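Local coordinates for protein esterase E25 (PDB 4Q05) that probably hydrolyses carboxylic esters, as a dimeric member of the bacterial hormone-sensitive lipase family with an alpha/beta hydrolase fold, at residues F325-I330 / E343-A347; L230-T234 / H332-A336; V184-Y188 / L215-L219. All coordinates share one frame; numbering follows the deposited sequence. Where two conformers were deposited one is given.

Contact 1: F325-I330 / E343-A347. With NA (sodium ion), chain D.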
# COMPACT_ATOMS: atom_id res chain seq x y z
N PHE A 325 4.92 -2.46 2.03
CA PHE A 325 4.20 -2.61 3.29
C PHE A 325 3.56 -1.28 3.66
O PHE A 325 4.23 -0.26 3.73
CB PHE A 325 5.15 -3.07 4.40
CG PHE A 325 5.76 -4.41 4.11
CD1 PHE A 325 6.85 -4.52 3.27
CD2 PHE A 325 5.22 -5.56 4.65
CE1 PHE A 325 7.40 -5.76 2.99
CE2 PHE A 325 5.76 -6.80 4.37
CZ PHE A 325 6.86 -6.90 3.54
N VAL A 326 2.25 -1.30 3.87
CA VAL A 326 1.49 -0.11 4.25
C VAL A 326 0.77 -0.44 5.55
O VAL A 326 -0.04 -1.36 5.62
CB VAL A 326 0.43 0.26 3.18
CG1 VAL A 326 -0.37 1.50 3.62
CG2 VAL A 326 1.11 0.49 1.81
N TYR A 327 1.07 0.33 6.59
CA TYR A 327 0.49 0.06 7.90
C TYR A 327 -0.65 0.99 8.22
O TYR A 327 -0.51 2.20 8.16
CB TYR A 327 1.57 0.14 8.98
CG TYR A 327 2.51 -1.03 8.89
CD1 TYR A 327 2.21 -2.24 9.52
CD2 TYR A 327 3.67 -0.95 8.14
CE1 TYR A 327 3.06 -3.33 9.42
CE2 TYR A 327 4.51 -2.03 8.02
CZ TYR A 327 4.20 -3.22 8.67
OH TYR A 327 5.06 -4.28 8.55
N GLU A 328 -1.79 0.40 8.57
CA GLU A 328 -2.92 1.15 9.09
C GLU A 328 -2.47 2.07 10.23
O GLU A 328 -1.81 1.61 11.16
CB GLU A 328 -3.95 0.15 9.63
CG GLU A 328 -5.14 0.75 10.34
CD GLU A 328 -6.10 1.39 9.38
OE1 GLU A 328 -5.74 1.56 8.19
OE2 GLU A 328 -7.22 1.74 9.81
N GLY A 329 -2.83 3.35 10.14
CA GLY A 329 -2.57 4.32 11.19
C GLY A 329 -1.23 5.03 11.10
O GLY A 329 -1.02 6.09 11.71
N ILE A 330 -0.31 4.48 10.31
CA ILE A 330 1.05 5.01 10.30
C ILE A 330 1.25 6.22 9.40
O ILE A 330 0.87 6.21 8.22
CB ILE A 330 2.06 3.89 9.98
CG1 ILE A 330 2.40 3.14 11.27
CG2 ILE A 330 3.32 4.45 9.30
CD1 ILE A 330 3.65 2.27 11.19
N GLU A 343 3.68 -3.11 14.62
CA GLU A 343 3.91 -2.71 13.23
C GLU A 343 5.40 -2.63 12.94
O GLU A 343 5.89 -3.10 11.92
CB GLU A 343 3.28 -1.34 12.94
CG GLU A 343 1.76 -1.36 12.85
CD GLU A 343 1.07 -1.26 14.20
OE1 GLU A 343 1.76 -1.26 15.25
OE2 GLU A 343 -0.18 -1.18 14.23
N THR A 344 6.12 -2.01 13.86
CA THR A 344 7.55 -1.83 13.75
C THR A 344 8.29 -3.16 13.87
O THR A 344 9.21 -3.44 13.11
CB THR A 344 8.02 -0.86 14.85
OG1 THR A 344 7.40 0.40 14.64
CG2 THR A 344 9.53 -0.70 14.85
N GLN A 345 7.88 -3.98 14.83
CA GLN A 345 8.52 -5.28 15.00
C GLN A 345 8.33 -6.12 13.75
O GLN A 345 9.24 -6.81 13.31
CB GLN A 345 7.96 -6.01 16.22
CG GLN A 345 8.25 -5.33 17.53
CD GLN A 345 7.63 -6.06 18.69
OE1 GLN A 345 6.71 -6.87 18.50
NE2 GLN A 345 8.11 -5.79 19.89
N HIS A 346 7.13 -6.06 13.18
CA HIS A 346 6.85 -6.83 11.98
C HIS A 346 7.66 -6.27 10.81
O HIS A 346 8.35 -7.00 10.08
CB HIS A 346 5.36 -6.77 11.66
CG HIS A 346 5.01 -7.34 10.32
ND1 HIS A 346 5.45 -8.58 9.91
CD2 HIS A 346 4.24 -6.86 9.32
CE1 HIS A 346 4.97 -8.83 8.70
NE2 HIS A 346 4.23 -7.80 8.32
N ALA A 347 7.59 -4.95 10.64
CA ALA A 347 8.23 -4.31 9.50
C ALA A 347 9.70 -4.71 9.40
O ALA A 347 10.21 -5.05 8.33
CB ALA A 347 8.10 -2.81 9.63
NA NA D . 0.31 -3.51 3.69
O HOH W 1 -1.37 -1.05 12.01
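Tyr-327 carries most of this contact, its ring lying along Glu-343 and its hydroxyl end reaching Ala-347. The closest approach to the acidic side chain is Tyr-327 CD1 to Glu-343 CG at 3.5 Å. Glu-343 is bent at its second torsion (chi2 84°), and its CB and CG pass beside the ring while the carboxylate goes on in the opposite sense to the tyrosine. At the far end of the ring, Tyr-327 CE2 is 4.0 Å from Ala-347 CB. The rings of Tyr-327 and His-346 meet rim to rim, centroids 6.0 Å apart and planes at 78°, so neither stacks on the other. Ile-330 CD1 adds an apolar touch at 4.0 Å from Glu-343 CB. Strand 325-327 and helix 343-347 run antiparallel (174°) with their axes 10.4 Å apart: this is the final strand of the alpha/beta hydrolase sheet with the C-terminal helix packed on it after the intervening loop. The chain leaves the strand through a type II turn, in which Ile-330 N bonds to Tyr-327 O at 3.1 Å and Gly-329 takes the positive-phi position. A water ties this turn to the helix, donating to Glu-328 O at 2.8 Å and also to Glu-343 OE2, while Glu-343 OE1 bonds to Ser-51 OG. Further out, Phe-325 stacks with Phe-295 of the adjacent strand. The second subunit comes in here as well: Glu-328 bonds to Asp-244 N and Ser-306 OG of that subunit. A sodium ion sits 2.9 Å from Val-326 O and is also bound by His-312 ND1 of the second subunit, joining the edge strand to the dimer partner.

Contact 2: L230-T234 / H332-A336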
# COMPACT_ATOMS: atom_id res chain seq x y z
N LEU A 230 17.73 -2.43 -1.50
CA LEU A 230 17.48 -1.07 -1.08
C LEU A 230 16.36 -1.07 -0.08
O LEU A 230 15.45 -1.90 -0.16
CB LEU A 230 17.05 -0.20 -2.25
CG LEU A 230 17.99 -0.11 -3.45
CD1 LEU A 230 17.42 0.92 -4.42
CD2 LEU A 230 19.40 0.28 -3.00
N PHE A 231 16.42 -0.14 0.86
CA PHE A 231 15.32 0.13 1.78
C PHE A 231 14.83 1.56 1.54
O PHE A 231 15.62 2.51 1.64
CB PHE A 231 15.80 -0.01 3.22
CG PHE A 231 14.80 0.41 4.23
CD1 PHE A 231 13.71 -0.40 4.51
CD2 PHE A 231 14.92 1.62 4.89
CE1 PHE A 231 12.76 -0.01 5.45
CE2 PHE A 231 14.00 2.02 5.83
CZ PHE A 231 12.91 1.20 6.11
N LEU A 232 13.56 1.71 1.18
CA LEU A 232 12.97 3.03 1.00
C LEU A 232 11.75 3.21 1.90
O LEU A 232 10.63 2.80 1.55
CB LEU A 232 12.57 3.25 -0.46
CG LEU A 232 13.67 3.06 -1.50
CD1 LEU A 232 13.08 3.24 -2.88
CD2 LEU A 232 14.80 4.07 -1.26
N GLY A 233 11.95 3.78 3.07
CA GLY A 233 10.89 4.08 3.97
C GLY A 233 10.42 5.46 3.69
O GLY A 233 11.24 6.32 3.57
N THR A 234 9.12 5.62 3.55
CA THR A 234 8.45 6.88 3.26
C THR A 234 9.34 7.84 2.41
O THR A 234 9.68 8.89 2.82
CB THR A 234 7.89 7.53 4.54
OG1 THR A 234 7.17 8.69 4.23
CG2 THR A 234 8.97 7.85 5.51
N HIS A 332 4.14 9.52 8.27
CA HIS A 332 5.53 9.63 7.83
C HIS A 332 6.52 9.25 8.92
O HIS A 332 6.64 9.96 9.90
CB HIS A 332 5.80 11.06 7.41
CG HIS A 332 7.21 11.32 6.97
ND1 HIS A 332 7.70 10.90 5.76
CD2 HIS A 332 8.21 12.00 7.58
CE1 HIS A 332 8.95 11.30 5.64
NE2 HIS A 332 9.29 11.97 6.73
N GLY A 333 7.24 8.15 8.74
CA GLY A 333 8.27 7.73 9.68
C GLY A 333 7.79 7.01 10.94
O GLY A 333 8.62 6.62 11.75
N ASP A 334 6.48 6.82 11.10
CA ASP A 334 5.94 6.25 12.33
C ASP A 334 6.30 4.79 12.52
O ASP A 334 6.05 4.22 13.58
CB ASP A 334 4.42 6.39 12.39
CG ASP A 334 3.97 7.74 12.89
OD1 ASP A 334 4.82 8.46 13.46
OD2 ASP A 334 2.77 8.06 12.73
N TYR A 335 6.87 4.17 11.48
CA TYR A 335 7.22 2.75 11.54
C TYR A 335 8.51 2.56 12.32
O TYR A 335 8.91 1.44 12.60
CB TYR A 335 7.40 2.18 10.13
CG TYR A 335 8.39 2.96 9.31
CD1 TYR A 335 9.76 2.77 9.47
CD2 TYR A 335 7.96 3.92 8.40
CE1 TYR A 335 10.68 3.49 8.73
CE2 TYR A 335 8.88 4.64 7.65
CZ TYR A 335 10.22 4.43 7.83
OH TYR A 335 11.13 5.16 7.09
N ALA A 336 9.17 3.66 12.66
CA ALA A 336 10.47 3.60 13.32
C ALA A 336 10.54 4.59 14.48
O ALA A 336 11.58 5.21 14.70
CB ALA A 336 11.58 3.88 12.33
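Thr-234 OG1 takes part in two hydrogen bonds, one received from His-332 ND1 at 2.7 Å and one with Asp-302 OD2. OG1 is tilted 23° out of the imidazole plane of His-332. The threonine and histidine side chains cross at about a right angle, and the methyl also meets the ring, with Thr-234 CG2 3.5 Å from His-332 CE1. The setting is that of the alpha/beta hydrolase fold: segment 230-234 lies on the central strand 229-235, and His-332 lies in the loop after the last strand, where its side chain touches Ser-206 of a probable nucleophile elbow, a position consistent with that of the triad histidine in this fold. Were His-332 replaced by an alanine, Thr-234 OG1 would probably lose its ND1 donor and Thr-234 CG2 the ring it packs against. Beside this pair, Tyr-335 packs against Gly-233 and Phe-231. Its chi1 of 55° sets CG between the backbone N and the carbonyl carbon, and Tyr-335 OH arrives 3.3 Å from Gly-233 CA, where a CB would collide with the hydroxyl. That hydroxyl bonds to Glu-152 OE2. Phe-231 comes from the opposite direction, CZ at 4.1 Å from Tyr-335 CE1, the tyrosine lying at the edge of the phenylalanine ring.

Contact 3: V184-Y188 / L215-L219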
# COMPACT_ATOMS: atom_id res chain seq x y z
N VAL A 184 27.29 10.71 -0.07
CA VAL A 184 26.82 9.34 -0.13
C VAL A 184 27.62 8.55 -1.16
O VAL A 184 28.09 7.45 -0.88
CB VAL A 184 25.31 9.25 -0.40
CG1 VAL A 184 24.91 7.81 -0.57
CG2 VAL A 184 24.55 9.87 0.77
N PHE A 185 27.83 9.14 -2.33
CA PHE A 185 28.64 8.48 -3.35
C PHE A 185 30.05 8.18 -2.85
O PHE A 185 30.58 7.09 -3.06
CB PHE A 185 28.68 9.33 -4.61
CG PHE A 185 29.51 8.73 -5.71
CD1 PHE A 185 29.03 7.66 -6.44
CD2 PHE A 185 30.75 9.25 -6.02
CE1 PHE A 185 29.79 7.10 -7.45
CE2 PHE A 185 31.51 8.70 -7.03
CZ PHE A 185 31.03 7.63 -7.75
N THR A 186 30.66 9.15 -2.16
CA THR A 186 32.02 8.99 -1.65
C THR A 186 32.13 7.80 -0.72
O THR A 186 33.02 6.97 -0.86
CB THR A 186 32.46 10.27 -0.89
OG1 THR A 186 32.63 11.34 -1.82
CG2 THR A 186 33.77 10.04 -0.17
N VAL A 187 31.20 7.69 0.22
CA VAL A 187 31.23 6.58 1.15
C VAL A 187 30.98 5.27 0.43
O VAL A 187 31.66 4.27 0.67
CB VAL A 187 30.19 6.77 2.28
CG1 VAL A 187 30.06 5.49 3.10
CG2 VAL A 187 30.60 7.92 3.17
N TYR A 188 30.01 5.26 -0.47
CA TYR A 188 29.71 4.04 -1.22
C TYR A 188 30.93 3.56 -2.02
O TYR A 188 31.28 2.38 -1.98
CB TYR A 188 28.52 4.25 -2.16
CG TYR A 188 28.07 2.99 -2.84
CD1 TYR A 188 27.34 2.03 -2.15
CD2 TYR A 188 28.38 2.75 -4.18
CE1 TYR A 188 26.92 0.86 -2.76
CE2 TYR A 188 27.97 1.59 -4.80
CZ TYR A 188 27.23 0.65 -4.09
OH TYR A 188 26.81 -0.51 -4.70
N LEU A 215 21.39 8.22 -5.99
CA LEU A 215 22.66 7.51 -6.07
C LEU A 215 22.57 6.27 -6.94
O LEU A 215 23.42 6.02 -7.80
CB LEU A 215 23.14 7.09 -4.68
CG LEU A 215 24.37 6.18 -4.76
CD1 LEU A 215 25.54 6.95 -5.38
CD2 LEU A 215 24.74 5.66 -3.39
N VAL A 216 21.54 5.45 -6.71
CA VAL A 216 21.43 4.22 -7.47
C VAL A 216 21.29 4.52 -8.97
O VAL A 216 21.85 3.81 -9.79
CB VAL A 216 20.26 3.34 -6.98
CG1 VAL A 216 20.10 2.12 -7.87
CG2 VAL A 216 20.51 2.92 -5.54
N GLN A 217 20.55 5.56 -9.31
CA GLN A 217 20.40 5.96 -10.70
C GLN A 217 21.75 6.35 -11.31
O GLN A 217 22.07 5.97 -12.44
CB GLN A 217 19.40 7.11 -10.82
CG GLN A 217 17.97 6.63 -10.62
CD GLN A 217 17.00 7.75 -10.36
OE1 GLN A 217 17.35 8.75 -9.75
NE2 GLN A 217 15.77 7.58 -10.81
N HIS A 218 22.54 7.09 -10.55
CA HIS A 218 23.90 7.47 -10.94
C HIS A 218 24.77 6.22 -11.14
O HIS A 218 25.40 6.06 -12.20
CB HIS A 218 24.50 8.38 -9.87
CG HIS A 218 25.85 8.92 -10.21
ND1 HIS A 218 26.16 9.44 -11.46
CD2 HIS A 218 26.98 9.04 -9.47
CE1 HIS A 218 27.42 9.84 -11.46
NE2 HIS A 218 27.94 9.61 -10.27
N LEU A 219 24.79 5.34 -10.15
CA LEU A 219 25.55 4.09 -10.25
C LEU A 219 25.19 3.30 -11.50
O LEU A 219 26.06 2.75 -12.17
CB LEU A 219 25.33 3.20 -9.03
CG LEU A 219 25.72 3.77 -7.67
CD1 LEU A 219 25.29 2.83 -6.56
CD2 LEU A 219 27.22 4.04 -7.62
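With CG anti to the backbone N (chi1 179°), Phe-185 swings its ring from the flank of its helix toward His-218 and Leu-215, and His-218 holds the same kind of first torsion from the other side. Leu-219 differs, with its CG beside the backbone N, which helps to bring CD2 to the rings of both Phe-185 and Tyr-188 and CD1 to Tyr-188. Phe-185 and His-218 form an edge-to-face pair: the rim of the imidazole points at one face of the phenyl ring, planes at 60° and centroids 5.3 Å apart. The nearest atoms are Phe-185 CD1 and His-218 CD2, 3.9 Å apart, and the imidazole lies toward the rim of the phenyl face. At the edge of that same ring, close to its plane, stand Leu-215 CD1, 3.7 Å from Phe-185 CD1, and Leu-219 CD2, 4.0 Å from Phe-185 CE1. The other branch of Leu-215, CD2, packs 3.6 Å from Val-184 CG1. Leu-219 CD1 approaches Tyr-188 CE2 at 3.4 Å, a tight fit against the ring, whose hydroxyl is held by Asp-225 O. The short axes cross at -59° and lie 11.2 Å apart, a spacing filled by these large side chains. Helices 179-194 and 206-221 are neighbours on the sheet of the alpha/beta hydrolase fold, before and after strand 200-205; Val-184 rests on Ile-167 and Leu-215 on Leu-202 beneath them. The second helix starts at Ser-206, the probable nucleophile. No hydrogen bond links the two segments, so the contact between them depends on dispersion and shape, with the edge-to-face pair probably adding a modest electrostatic term.

Overall arrangement
Contacts 1 and 2 adjoin, with centres 10 Å apart and segments that alternate along the chain. Thr-344 OG1 lies 2.7 Å from Tyr-335 O, a probable hydrogen bond, and Ile-330 CD1 packs 3.6 Å from Tyr-335 CA, so the C-terminal helix is tied to the loop bearing His-332. Contact 2 is the one whose His-332 touches Ser-206 of the probable nucleophile elbow, whereas contact 1 faces the dimer partner and its shared sodium. Contact 3 lies farther off, its centre 20 Å from that of contact 2, yet Leu-230 CD2 reaches Val-216 CG2 at 3.8 Å. Contacts 1 and 3 stand across the chain's centre, their nearest atoms about 18 Å apart.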